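Local coordinates for alpha-L-rhamnosidase (PDB 6GSZ), which probably hydrolyses terminal non-reducing alpha-L-rhamnose residues in alpha-L-rhamnosides, as a calcium-binding fungal glycoside hydrolase, at residues V7-H12 / V99-G104; H315-V320 / N415-I420; S323-T328 / N362-T367; V329-Q334 / F398-V403; N688-G693 / L719-V724. One frame throughout, in Å; residues are numbered along the deposited sequence. Where two conformers were deposited one is given.

Contact 1. Residues V7-H12 / V99-G104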
# COMPACT_ATOMS: atom_id res chain seq x y z
N VAL A 7 -19.56 2.67 -9.82
CA VAL A 7 -19.90 3.93 -9.21
C VAL A 7 -19.30 3.91 -7.81
O VAL A 7 -19.58 2.94 -7.05
CB VAL A 7 -21.42 4.18 -9.15
CG1 VAL A 7 -21.71 5.47 -8.42
CG2 VAL A 7 -22.01 4.25 -10.56
N ALA A 8 -18.46 4.91 -7.49
CA ALA A 8 -17.76 4.91 -6.25
C ALA A 8 -17.76 6.30 -5.60
O ALA A 8 -17.84 7.34 -6.28
CB ALA A 8 -16.38 4.39 -6.45
N PHE A 9 -17.62 6.31 -4.27
CA PHE A 9 -17.63 7.50 -3.47
C PHE A 9 -16.23 7.78 -2.92
O PHE A 9 -15.58 6.87 -2.36
CB PHE A 9 -18.63 7.31 -2.35
CG PHE A 9 -20.01 7.01 -2.88
CD1 PHE A 9 -20.81 8.02 -3.39
CD2 PHE A 9 -20.44 5.70 -3.02
CE1 PHE A 9 -22.02 7.73 -3.99
CE2 PHE A 9 -21.67 5.42 -3.58
CZ PHE A 9 -22.46 6.43 -4.09
N GLU A 10 -15.76 9.03 -3.07
CA GLU A 10 -14.38 9.38 -2.71
C GLU A 10 -13.47 8.33 -3.36
O GLU A 10 -13.58 8.04 -4.55
CB GLU A 10 -14.23 9.57 -1.20
CG GLU A 10 -15.11 10.72 -0.69
CD GLU A 10 -14.62 12.13 -1.02
OE1 GLU A 10 -13.39 12.34 -0.87
OE2 GLU A 10 -15.46 12.99 -1.39
N HIS A 11 -12.55 7.77 -2.56
CA HIS A 11 -11.65 6.72 -2.98
C HIS A 11 -11.99 5.38 -2.31
O HIS A 11 -11.19 4.41 -2.39
CB HIS A 11 -10.19 7.10 -2.77
CG HIS A 11 -9.83 8.31 -3.56
ND1 HIS A 11 -9.62 8.30 -4.95
CD2 HIS A 11 -9.73 9.59 -3.17
CE1 HIS A 11 -9.38 9.53 -5.33
NE2 HIS A 11 -9.47 10.35 -4.29
N HIS A 12 -13.22 5.28 -1.83
CA HIS A 12 -13.68 4.05 -1.18
C HIS A 12 -14.07 3.00 -2.23
O HIS A 12 -14.72 3.34 -3.23
CB HIS A 12 -14.91 4.34 -0.35
CG HIS A 12 -14.77 5.42 0.68
ND1 HIS A 12 -14.00 5.25 1.83
CD2 HIS A 12 -15.37 6.61 0.81
CE1 HIS A 12 -14.13 6.36 2.56
NE2 HIS A 12 -14.94 7.23 1.94
N VAL A 99 -25.70 1.35 -6.18
CA VAL A 99 -24.76 1.21 -5.08
C VAL A 99 -25.31 2.00 -3.89
O VAL A 99 -26.12 2.88 -4.03
CB VAL A 99 -23.37 1.76 -5.48
CG1 VAL A 99 -22.72 0.93 -6.57
CG2 VAL A 99 -23.41 3.22 -5.90
N THR A 100 -24.81 1.68 -2.69
CA THR A 100 -25.23 2.36 -1.48
C THR A 100 -24.07 3.20 -0.89
O THR A 100 -22.88 2.93 -1.10
CB THR A 100 -25.74 1.36 -0.43
OG1 THR A 100 -24.73 0.39 -0.16
CG2 THR A 100 -27.00 0.67 -0.92
N VAL A 101 -24.46 4.22 -0.15
CA VAL A 101 -23.53 5.08 0.57
C VAL A 101 -24.15 5.47 1.91
O VAL A 101 -25.32 5.76 1.98
CB VAL A 101 -23.15 6.30 -0.30
CG1 VAL A 101 -24.37 7.10 -0.74
CG2 VAL A 101 -22.16 7.19 0.41
N GLU A 102 -23.35 5.40 2.98
CA GLU A 102 -23.89 5.59 4.34
C GLU A 102 -22.78 6.09 5.24
O GLU A 102 -21.77 5.39 5.41
CB GLU A 102 -24.37 4.24 4.84
CG GLU A 102 -24.95 4.27 6.23
CD GLU A 102 -25.47 2.92 6.68
OE1 GLU A 102 -26.02 2.16 5.84
OE2 GLU A 102 -25.31 2.59 7.90
N PRO A 103 -22.89 7.28 5.84
CA PRO A 103 -21.89 7.71 6.80
C PRO A 103 -21.94 6.89 8.09
O PRO A 103 -23.00 6.36 8.47
CB PRO A 103 -22.26 9.16 7.10
CG PRO A 103 -23.08 9.58 5.89
CD PRO A 103 -23.89 8.34 5.57
N GLY A 104 -20.80 6.89 8.77
CA GLY A 104 -20.64 6.25 10.08
C GLY A 104 -21.06 7.17 11.22
O GLY A 104 -22.04 7.90 11.14

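Contact 2. Residues H315-V320 / N415-I420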
# COMPACT_ATOMS: atom_id res chain seq x y z
N HIS A 315 -2.63 -19.54 -1.30
CA HIS A 315 -1.49 -19.97 -2.11
C HIS A 315 -1.13 -21.39 -1.70
O HIS A 315 -0.79 -21.66 -0.54
CB HIS A 315 -0.31 -19.02 -1.97
CG HIS A 315 0.64 -19.11 -3.10
ND1 HIS A 315 0.51 -18.31 -4.21
CD2 HIS A 315 1.68 -19.93 -3.32
CE1 HIS A 315 1.46 -18.62 -5.08
NE2 HIS A 315 2.20 -19.62 -4.56
N LYS A 316 -1.22 -22.30 -2.67
CA LYS A 316 -1.08 -23.73 -2.37
C LYS A 316 0.38 -24.11 -2.10
O LYS A 316 1.33 -23.51 -2.61
CB LYS A 316 -1.65 -24.56 -3.52
CG LYS A 316 -3.17 -24.49 -3.58
CD LYS A 316 -3.81 -25.38 -4.63
CE LYS A 316 -5.28 -25.09 -4.82
NZ LYS A 316 -5.86 -25.91 -5.91
N LEU A 317 0.52 -25.15 -1.28
CA LEU A 317 1.78 -25.78 -1.03
C LEU A 317 2.33 -26.31 -2.35
O LEU A 317 1.60 -26.94 -3.11
CB LEU A 317 1.52 -26.90 -0.01
CG LEU A 317 2.69 -27.73 0.46
CD1 LEU A 317 3.63 -26.92 1.33
CD2 LEU A 317 2.16 -28.92 1.22
N ALA A 318 3.61 -26.04 -2.61
CA ALA A 318 4.28 -26.50 -3.82
C ALA A 318 5.10 -27.78 -3.58
O ALA A 318 5.24 -28.58 -4.47
CB ALA A 318 5.16 -25.42 -4.37
N ASN A 319 5.66 -27.95 -2.38
CA ASN A 319 6.54 -29.06 -2.12
C ASN A 319 6.74 -29.19 -0.60
O ASN A 319 6.67 -28.20 0.13
CB ASN A 319 7.90 -28.89 -2.83
CG ASN A 319 8.71 -30.16 -2.94
OD1 ASN A 319 8.15 -31.25 -2.89
ND2 ASN A 319 10.02 -30.03 -3.02
N VAL A 320 7.01 -30.42 -0.17
CA VAL A 320 7.45 -30.74 1.15
C VAL A 320 8.76 -31.50 1.00
O VAL A 320 8.85 -32.41 0.17
CB VAL A 320 6.45 -31.62 1.93
CG1 VAL A 320 6.95 -31.84 3.36
CG2 VAL A 320 5.05 -31.06 1.89
N ASN A 415 -3.99 -30.79 1.38
CA ASN A 415 -5.30 -30.89 2.05
C ASN A 415 -5.24 -30.52 3.54
O ASN A 415 -6.29 -30.34 4.17
CB ASN A 415 -5.88 -32.30 1.91
CG ASN A 415 -6.22 -32.65 0.48
OD1 ASN A 415 -5.87 -33.72 -0.00
ND2 ASN A 415 -6.88 -31.75 -0.22
N SER A 416 -4.06 -30.44 4.13
CA SER A 416 -3.96 -30.14 5.57
C SER A 416 -3.24 -28.80 5.85
O SER A 416 -3.30 -28.34 6.96
CB SER A 416 -3.28 -31.26 6.28
OG SER A 416 -1.99 -31.50 5.76
N VAL A 417 -2.58 -28.21 4.84
CA VAL A 417 -1.91 -26.91 5.04
C VAL A 417 -1.99 -26.12 3.74
O VAL A 417 -1.77 -26.64 2.66
CB VAL A 417 -0.46 -27.04 5.58
CG1 VAL A 417 0.47 -27.71 4.59
CG2 VAL A 417 0.12 -25.69 6.02
N THR A 418 -2.26 -24.82 3.90
CA THR A 418 -2.21 -23.88 2.80
C THR A 418 -1.75 -22.52 3.35
O THR A 418 -1.81 -22.28 4.55
CB THR A 418 -3.58 -23.83 2.12
OG1 THR A 418 -3.37 -23.39 0.77
CG2 THR A 418 -4.57 -22.94 2.85
N ALA A 419 -1.27 -21.65 2.47
CA ALA A 419 -0.87 -20.30 2.85
C ALA A 419 -2.03 -19.36 2.52
O ALA A 419 -2.70 -19.50 1.50
CB ALA A 419 0.40 -19.85 2.19
N ILE A 420 -2.18 -18.36 3.39
CA ILE A 420 -3.16 -17.32 3.23
C ILE A 420 -2.39 -16.03 2.99
O ILE A 420 -1.59 -15.64 3.79
CB ILE A 420 -4.05 -17.21 4.47
CG1 ILE A 420 -4.64 -18.56 4.90
CG2 ILE A 420 -5.13 -16.15 4.28
CD1 ILE A 420 -5.53 -19.24 3.89
O HOH W 1 -1.98 -26.03 -0.01

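Contact 3. Residues S323-T328 / N362-T367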
# COMPACT_ATOMS: atom_id res chain seq x y z
N SER A 323 15.18 -31.10 5.16
CA SER A 323 16.34 -30.24 5.29
C SER A 323 17.62 -31.08 5.37
O SER A 323 17.54 -32.31 5.45
CB SER A 323 16.24 -29.32 6.48
OG SER A 323 16.55 -29.98 7.67
N ALA A 324 18.79 -30.42 5.40
CA ALA A 324 20.08 -31.14 5.48
C ALA A 324 20.10 -32.06 6.71
O ALA A 324 20.66 -33.15 6.66
CB ALA A 324 21.24 -30.18 5.50
N SER A 325 19.48 -31.62 7.81
CA SER A 325 19.50 -32.39 9.09
C SER A 325 18.23 -33.22 9.29
O SER A 325 18.02 -33.76 10.37
CB SER A 325 19.70 -31.43 10.24
OG SER A 325 18.59 -30.54 10.32
N GLY A 326 17.37 -33.29 8.27
CA GLY A 326 16.18 -34.13 8.27
C GLY A 326 14.94 -33.43 8.83
O GLY A 326 13.96 -34.10 9.11
N LYS A 327 14.96 -32.09 8.94
CA LYS A 327 13.76 -31.37 9.38
C LYS A 327 12.73 -31.35 8.22
O LYS A 327 13.10 -31.36 7.03
CB LYS A 327 14.09 -29.94 9.82
CG LYS A 327 15.13 -29.79 10.93
CD LYS A 327 14.83 -30.58 12.19
CE LYS A 327 16.04 -30.68 13.11
NZ LYS A 327 15.71 -31.41 14.36
N THR A 328 11.45 -31.25 8.56
CA THR A 328 10.39 -31.17 7.57
C THR A 328 10.16 -29.71 7.18
O THR A 328 9.93 -28.89 8.07
CB THR A 328 9.08 -31.76 8.11
OG1 THR A 328 9.33 -33.14 8.39
CG2 THR A 328 7.93 -31.64 7.14
N ASN A 362 22.42 -22.92 3.79
CA ASN A 362 23.17 -24.00 4.42
C ASN A 362 22.25 -25.20 4.70
O ASN A 362 22.47 -25.95 5.66
CB ASN A 362 23.87 -23.51 5.70
CG ASN A 362 24.94 -22.48 5.40
OD1 ASN A 362 25.41 -22.39 4.27
ND2 ASN A 362 25.31 -21.68 6.39
N GLY A 363 21.25 -25.40 3.82
CA GLY A 363 20.39 -26.59 3.86
C GLY A 363 19.30 -26.53 4.93
O GLY A 363 18.63 -27.53 5.14
N GLU A 364 19.12 -25.39 5.62
CA GLU A 364 18.06 -25.22 6.63
C GLU A 364 17.34 -23.88 6.41
O GLU A 364 17.88 -22.94 5.80
CB GLU A 364 18.62 -25.20 8.05
CG GLU A 364 19.53 -26.38 8.38
CD GLU A 364 18.82 -27.72 8.56
OE1 GLU A 364 17.58 -27.72 8.74
OE2 GLU A 364 19.52 -28.76 8.51
N VAL A 365 16.15 -23.75 6.99
CA VAL A 365 15.44 -22.49 6.94
C VAL A 365 16.32 -21.40 7.58
O VAL A 365 17.04 -21.66 8.52
CB VAL A 365 14.03 -22.59 7.56
CG1 VAL A 365 13.17 -23.60 6.84
CG2 VAL A 365 14.05 -22.86 9.05
N ALA A 366 16.30 -20.19 7.00
CA ALA A 366 17.19 -19.13 7.45
C ALA A 366 16.47 -18.13 8.36
O ALA A 366 15.79 -17.24 7.87
CB ALA A 366 17.75 -18.44 6.24
N THR A 367 16.61 -18.27 9.68
CA THR A 367 15.99 -17.36 10.62
C THR A 367 16.90 -16.17 10.94
O THR A 367 16.46 -15.16 11.45
CB THR A 367 15.58 -18.10 11.89
OG1 THR A 367 16.76 -18.67 12.45
CG2 THR A 367 14.55 -19.17 11.63

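Contact 4. Residues V329-Q334 / F398-V403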
# COMPACT_ATOMS: atom_id res chain seq x y z
N VAL A 329 10.22 -29.42 5.87
CA VAL A 329 10.08 -28.05 5.35
C VAL A 329 9.02 -28.00 4.25
O VAL A 329 9.02 -28.78 3.29
CB VAL A 329 11.42 -27.49 4.85
CG1 VAL A 329 11.30 -26.03 4.45
CG2 VAL A 329 12.54 -27.67 5.86
N LEU A 330 8.10 -27.04 4.43
CA LEU A 330 7.14 -26.65 3.41
C LEU A 330 7.77 -25.59 2.51
O LEU A 330 8.46 -24.68 2.98
CB LEU A 330 5.92 -26.05 4.10
CG LEU A 330 5.27 -26.85 5.22
CD1 LEU A 330 4.01 -26.15 5.69
CD2 LEU A 330 4.97 -28.28 4.78
N ASP A 331 7.48 -25.71 1.21
CA ASP A 331 7.83 -24.73 0.19
C ASP A 331 6.52 -24.31 -0.48
O ASP A 331 5.86 -25.13 -1.13
CB ASP A 331 8.88 -25.31 -0.77
CG ASP A 331 9.27 -24.38 -1.91
OD1 ASP A 331 8.84 -23.21 -1.87
OD2 ASP A 331 10.04 -24.82 -2.82
N PHE A 332 6.18 -23.01 -0.37
CA PHE A 332 4.99 -22.47 -1.04
C PHE A 332 5.28 -21.92 -2.45
O PHE A 332 4.34 -21.47 -3.12
CB PHE A 332 4.34 -21.42 -0.14
CG PHE A 332 3.63 -22.14 0.98
CD1 PHE A 332 2.39 -22.71 0.78
CD2 PHE A 332 4.27 -22.32 2.18
CE1 PHE A 332 1.78 -23.41 1.80
CE2 PHE A 332 3.68 -23.04 3.21
CZ PHE A 332 2.43 -23.57 3.01
N GLY A 333 6.54 -21.94 -2.89
CA GLY A 333 6.90 -21.53 -4.26
C GLY A 333 6.94 -20.03 -4.50
O GLY A 333 7.31 -19.58 -5.60
N GLN A 334 6.59 -19.26 -3.49
CA GLN A 334 6.43 -17.81 -3.57
C GLN A 334 6.73 -17.28 -2.18
O GLN A 334 6.24 -17.85 -1.21
CB GLN A 334 5.00 -17.44 -3.98
CG GLN A 334 4.71 -15.95 -3.90
CD GLN A 334 5.52 -15.10 -4.87
OE1 GLN A 334 5.56 -15.40 -6.08
NE2 GLN A 334 6.14 -14.03 -4.34
N PHE A 398 7.26 -15.03 4.18
CA PHE A 398 7.90 -16.33 4.06
C PHE A 398 7.60 -17.03 2.74
O PHE A 398 6.54 -16.82 2.15
CB PHE A 398 7.44 -17.22 5.21
CG PHE A 398 5.98 -17.63 5.18
CD1 PHE A 398 5.00 -16.76 5.61
CD2 PHE A 398 5.56 -18.87 4.73
CE1 PHE A 398 3.66 -17.09 5.56
CE2 PHE A 398 4.22 -19.22 4.72
CZ PHE A 398 3.26 -18.33 5.14
N ARG A 399 8.52 -17.93 2.35
CA ARG A 399 8.28 -18.95 1.34
C ARG A 399 8.34 -20.37 1.94
O ARG A 399 7.66 -21.27 1.46
CB ARG A 399 9.32 -18.80 0.21
CG ARG A 399 9.28 -19.94 -0.80
CD ARG A 399 10.10 -19.67 -2.04
NE ARG A 399 10.14 -20.90 -2.82
CZ ARG A 399 10.60 -20.98 -4.07
NH1 ARG A 399 11.07 -19.89 -4.66
NH2 ARG A 399 10.56 -22.15 -4.71
N TYR A 400 9.17 -20.53 2.98
CA TYR A 400 9.44 -21.82 3.61
C TYR A 400 8.93 -21.84 5.05
O TYR A 400 8.97 -20.84 5.75
CB TYR A 400 10.95 -22.09 3.58
CG TYR A 400 11.54 -22.06 2.19
CD1 TYR A 400 11.47 -23.19 1.38
CD2 TYR A 400 12.16 -20.92 1.68
CE1 TYR A 400 11.99 -23.17 0.10
CE2 TYR A 400 12.67 -20.89 0.40
CZ TYR A 400 12.58 -22.02 -0.40
OH TYR A 400 13.12 -22.06 -1.66
N VAL A 401 8.55 -23.03 5.49
CA VAL A 401 8.14 -23.24 6.88
C VAL A 401 8.75 -24.56 7.36
O VAL A 401 8.44 -25.61 6.80
CB VAL A 401 6.62 -23.26 7.04
CG1 VAL A 401 6.28 -23.29 8.52
CG2 VAL A 401 5.98 -22.09 6.34
N GLN A 402 9.55 -24.49 8.42
CA GLN A 402 9.97 -25.71 9.12
C GLN A 402 8.86 -26.10 10.09
O GLN A 402 8.40 -25.25 10.88
CB GLN A 402 11.27 -25.52 9.88
CG GLN A 402 11.74 -26.82 10.53
CD GLN A 402 13.04 -26.69 11.27
OE1 GLN A 402 14.03 -26.14 10.76
NE2 GLN A 402 13.05 -27.21 12.49
N VAL A 403 8.45 -27.37 10.03
CA VAL A 403 7.33 -27.86 10.82
C VAL A 403 7.82 -28.95 11.75
O VAL A 403 8.39 -29.93 11.24
CB VAL A 403 6.21 -28.40 9.92
CG1 VAL A 403 5.05 -28.88 10.76
CG2 VAL A 403 5.75 -27.37 8.90
O HOH W 2 12.83 -24.22 -2.97

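Contact 5. Residues N688-G693 / L719-V724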
# COMPACT_ATOMS: atom_id res chain seq x y z
N ASN A 688 30.80 -0.34 -16.73
CA ASN A 688 30.41 -1.20 -15.61
C ASN A 688 29.68 -2.47 -16.08
O ASN A 688 29.02 -3.12 -15.28
CB ASN A 688 29.49 -0.41 -14.67
CG ASN A 688 29.46 -0.96 -13.26
OD1 ASN A 688 30.52 -1.28 -12.73
ND2 ASN A 688 28.28 -1.03 -12.64
N ASP A 689 29.78 -2.83 -17.36
CA ASP A 689 29.11 -4.01 -17.94
C ASP A 689 27.60 -3.96 -17.69
O ASP A 689 26.95 -4.98 -17.51
CB ASP A 689 29.75 -5.31 -17.43
CG ASP A 689 31.15 -5.58 -17.95
OD1 ASP A 689 31.44 -5.18 -19.10
OD2 ASP A 689 31.92 -6.17 -17.19
N TYR A 690 27.05 -2.73 -17.71
CA TYR A 690 25.61 -2.46 -17.60
C TYR A 690 25.02 -2.89 -16.25
O TYR A 690 23.80 -2.94 -16.11
CB TYR A 690 24.81 -3.09 -18.75
CG TYR A 690 25.17 -2.48 -20.09
CD1 TYR A 690 24.59 -1.30 -20.53
CD2 TYR A 690 26.14 -3.06 -20.91
CE1 TYR A 690 24.92 -0.73 -21.75
CE2 TYR A 690 26.48 -2.50 -22.13
CZ TYR A 690 25.85 -1.33 -22.56
OH TYR A 690 26.12 -0.76 -23.78
N LYS A 691 25.86 -3.12 -15.26
CA LYS A 691 25.40 -3.43 -13.90
C LYS A 691 24.93 -2.14 -13.23
O LYS A 691 25.48 -1.05 -13.42
CB LYS A 691 26.51 -4.07 -13.09
CG LYS A 691 26.95 -5.42 -13.62
CD LYS A 691 28.19 -5.98 -12.98
CE LYS A 691 28.46 -7.39 -13.45
NZ LYS A 691 29.71 -7.47 -14.24
N VAL A 692 23.87 -2.27 -12.45
CA VAL A 692 23.26 -1.13 -11.76
C VAL A 692 24.25 -0.59 -10.74
O VAL A 692 24.94 -1.37 -10.05
CB VAL A 692 21.95 -1.50 -11.05
CG1 VAL A 692 20.98 -2.21 -11.97
CG2 VAL A 692 22.19 -2.32 -9.80
N GLY A 693 24.30 0.73 -10.60
CA GLY A 693 25.22 1.40 -9.74
C GLY A 693 24.57 2.37 -8.76
O GLY A 693 25.26 3.06 -8.05
N LEU A 719 18.66 -3.63 -17.93
CA LEU A 719 17.50 -4.44 -17.50
C LEU A 719 17.69 -5.91 -17.83
O LEU A 719 17.23 -6.77 -17.07
CB LEU A 719 16.24 -3.87 -18.14
CG LEU A 719 14.93 -4.55 -17.75
CD1 LEU A 719 14.67 -4.38 -16.25
CD2 LEU A 719 13.77 -3.99 -18.54
N ARG A 720 18.44 -6.22 -18.89
CA ARG A 720 18.65 -7.61 -19.32
C ARG A 720 19.83 -8.27 -18.59
O ARG A 720 20.00 -9.49 -18.75
CB ARG A 720 18.86 -7.66 -20.83
CG ARG A 720 17.63 -7.26 -21.62
CD ARG A 720 17.89 -7.20 -23.10
NE ARG A 720 18.43 -8.46 -23.61
CZ ARG A 720 18.86 -8.64 -24.84
NH1 ARG A 720 19.16 -7.59 -25.59
NH2 ARG A 720 18.95 -9.86 -25.33
N GLN A 721 20.61 -7.51 -17.81
CA GLN A 721 21.77 -8.11 -17.10
C GLN A 721 21.26 -9.12 -16.07
O GLN A 721 20.28 -8.86 -15.41
CB GLN A 721 22.59 -7.07 -16.35
CG GLN A 721 23.37 -6.14 -17.24
CD GLN A 721 24.19 -6.90 -18.25
OE1 GLN A 721 25.03 -7.73 -17.88
NE2 GLN A 721 23.96 -6.60 -19.53
N THR A 722 21.95 -10.26 -15.96
CA THR A 722 21.57 -11.28 -15.01
C THR A 722 22.62 -11.50 -13.93
O THR A 722 22.34 -12.30 -13.01
CB THR A 722 21.23 -12.60 -15.70
OG1 THR A 722 22.38 -13.01 -16.44
CG2 THR A 722 20.03 -12.46 -16.60
N GLU A 723 23.79 -10.85 -14.03
CA GLU A 723 24.82 -10.95 -13.01
C GLU A 723 24.62 -9.85 -11.96
O GLU A 723 24.04 -8.84 -12.22
CB GLU A 723 26.22 -10.88 -13.62
CG GLU A 723 26.54 -12.05 -14.53
CD GLU A 723 28.03 -12.25 -14.74
OE1 GLU A 723 28.81 -11.25 -14.62
OE2 GLU A 723 28.43 -13.41 -15.01
N VAL A 724 25.07 -10.11 -10.74
CA VAL A 724 24.93 -9.16 -9.65
C VAL A 724 25.88 -7.99 -9.87
O VAL A 724 27.02 -8.19 -10.33
CB VAL A 724 25.18 -9.87 -8.31
CG1 VAL A 724 26.63 -10.28 -8.12
CG2 VAL A 724 24.74 -9.04 -7.12

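Contact 1. Residues V7-H12 / V99-G104
Phe9 lays one ring face against Val101. CB of Val101 stands 3.8 Å from the Phe9 ring centroid and only 12° off the ring normal, a CH-pi contact centred over the face. The two methyls of Val101 spread over different parts of the ring: CG1 reaches the outer end at Phe9 CZ and CE1, and CG2 the inner end at Phe9 CG and CD2. With its CG anti to the carbonyl carbon (chi1 -58°), the ring tilts back along the strand toward Val99, whose CG2 comes obliquely within 3.6 Å of Phe9 CE2. Strands 7-9 and 99-103 run nearly parallel, belong to different sheets and share no hydrogen bond, consistent with facing layers of the N-terminal immunoglobulin-like sandwich. Val99 CG2 also serves the neighbouring position, meeting CG1 of Val7 at 3.8 Å. That methyl of Val7 lies opposite its own backbone N (chi1 176°), while Val99 CG1 approaches Val7 O. Val25, on the partner strand of 3-9, and Val80 and Val82, on strand 78-86, pack round Val7 and Phe9. Just past Phe9 the chain turns back through a type II' turn, closed by His12 N on Phe9 O at 2.9 Å.

Contact 2. Residues H315-V320 / N415-I420
His315 and Ala419 face each other as an antiparallel hydrogen-bonded pair, yet the flat imidazole of His315 gives neither face nor edge to segment 415-420. The His315 side chain leads away from the partner strand and touches Gln334 and Leu336, its CD2 3.1 Å from Phe332 O, and leaves its root to meet the partner, His315 CB to Ala419 CB at 4.3 Å. CG stands roughly opposite the backbone N (chi1 -159°), which carries the ring outward. The two backbones bond twice, His315 N to Ala419 O at 2.8 Å and Ala419 N to His315 O at 3.0 Å. Beyond this pair the first chain peels off, and a water takes up the ladder. It accepts from Leu317 N at 2.9 Å and donates to Val417 O at 2.7 Å. It also donates to Thr418 OG1, a less certain link because Thr418 was modelled in two conformers; the same hydroxyl is hydrogen-bonded to Glu314. The Leu317 side chain crosses that of Val417, CD2 of Leu317 4.0 Å from CG1 of Val417, close to Leu330, Phe332 and Leu340. By Ala318 and Asn319 the chain has joined the next sheet, where both residues face Asp331 in a classic beta bulge. Chemically, the water satisfies a peptide N-H and a C=O that the diverging strands no longer bring together, while the leucine-valine contact covers the apolar side of the split.

Contact 3. Residues S323-T328 / N362-T367
The carboxylate of Glu364 reaches into the turn at Ser323-Gly326 and is held there by two serines and a peptide N-H. Its chain bends at chi2 (-72°), which curls the acid back to the turn although CB sets out alongside it. OE1 takes the hydroxyl of Ser323, OG to OE1 2.7 Å, on its syn side and somewhat out of the carboxylate plane. OE2 is gripped twice by Ser325: the backbone N at 2.9 Å comes in on the syn side, with a rather bent N-H direction (131°), whereas OG at 2.7 Å arrives from above the plane. Both serines set OG between their own backbone N and carbonyl carbon, which turns the hydroxyls to the acid. Ser323 OG is positioned in turn by Lys327 N, which donates to it at 2.9 Å, so a second-shell peptide steers a first-shell hydroxyl. Only the aliphatic CG of Lys327 comes near OE1; its ammonium group lies well away, so the acid is met by neutral donors. Beside it, Ala324 N makes an almost straight bond to Gly363 O, 2.9 Å. The loop 323-326 is a type I turn with Gly326 at positive phi; Gly326 N to Ser323 O and Ser323 N to Lys327 O make it a 3:5 hairpin with a G1 bulge, joining strands 319-322 and 328-332 of the concanavalin-like domain at its surface.

Contact 4. Residues V329-Q334 / F398-V403
An antiparallel ladder of the concanavalin-like domain joins strands 328-332 and 400-404, with a salt bridge near the end where the chains turn their corners, at Gly333-Gln334 and at Arg399. Leu330 and Val401 form the hydrogen-bonded pair, Leu330 N to Val401 O at 2.8 Å and Val401 N to Leu330 O at 3.0 Å; Phe332 N continues the ladder to Arg399 O. Arg399, extended from CG to NE with CG anti to the backbone N (chi1 172°), reaches across to Asp331. Its NE gives a straight bond to Asp331 OD1, 2.8 Å and 167°, in the guanidinium plane; the second strut, Arg399 NH2 to Asp331 OD2 at 3.3 Å, is weak. Gly333 N reaches the same OD1 from the opposite face of the carboxylate, closing an Asx turn, so this oxygen is pinned from two sides. The guanidinium has Tyr400 OH near the rim of one face and Gly333 CA near the rim of the opposite one. Tyr400 runs alongside Asp331, Tyr400 CE1 3.6 Å from Asp331 CG; a water that donates to Asp331 OD2 lies at the edge of the Tyr400 ring. On the face bearing Leu330 and Val401 the contacts are apolar: Leu330 CG lies 3.7 Å from Val403 CG2, and the Phe332 edge meets Val401 CG2. Strand 319-322 flanks 328-332 on one side, and strand 351-361 flanks 400-404 on the other, with Arg399 and Tyr400 both opposite Thr357 in a classic bulge; Leu340 of the next sheet packs on Phe332 and Phe398.

Contact 5. Residues N688-G693 / L719-V724
Tyr690 and Lys691 approach Gln721 across two irregular loops, with no hydrogen bond between them; the nearest CA atoms, Lys691 and Gln721, are 6.7 Å apart. Residues 688-691 form a type I' turn with Asp689 and Tyr690 at positive phi, closed by Lys691 N to Asn688 O at 3.2 Å. Asn688 ND2 braces the turn again by donating to Lys691 O from above the carbonyl plane. Gln721 packs against this turn with its chain bent at chi2 (-51°), its CG 3.4 Å from Tyr690 O and 3.7 Å from Tyr690 CB. The bend sends NE2 back to Ser717 O in the preceding helix, while the Tyr690 ring leads outward. Lys691 runs alongside the second loop, its CE 3.5 Å from Val724 O. At its end NZ lies between Asp689 OD2 and Glu723 OE1, 3.9 Å from the latter; both salt bridges are long, and doubtful because the lysine has two conformers. Asp689 is the C-prime residue of a Schellman motif ending helix 671-687, and segment 719-724 follows helix 712-719, so two loops after helix ends meet at the surface of the six-hairpin glycosidase domain.

Contacts 2, 3 and 4 form one connected region of the concanavalin-like domain. Contact 4 bonds through its backbone to both others: Asp331 pairs with Ala318 and Asn319 of contact 2, and Thr328 of contact 3 pairs with Val403. Contacts 2 and 4 are both partly buried, the one a water-bridged split, the other a ladder with a salt bridge; contact 3, at the surface, is a polar serine-glutamate cluster. Contact 1 is buried and essentially apolar, without a hydrogen bond across it, in a different domain, about 37 Å centre to centre from contact 2. Contact 5, also superficial, joins helix-end loops rather than strands, and its nearest atoms stay about 16 Å from contact 4.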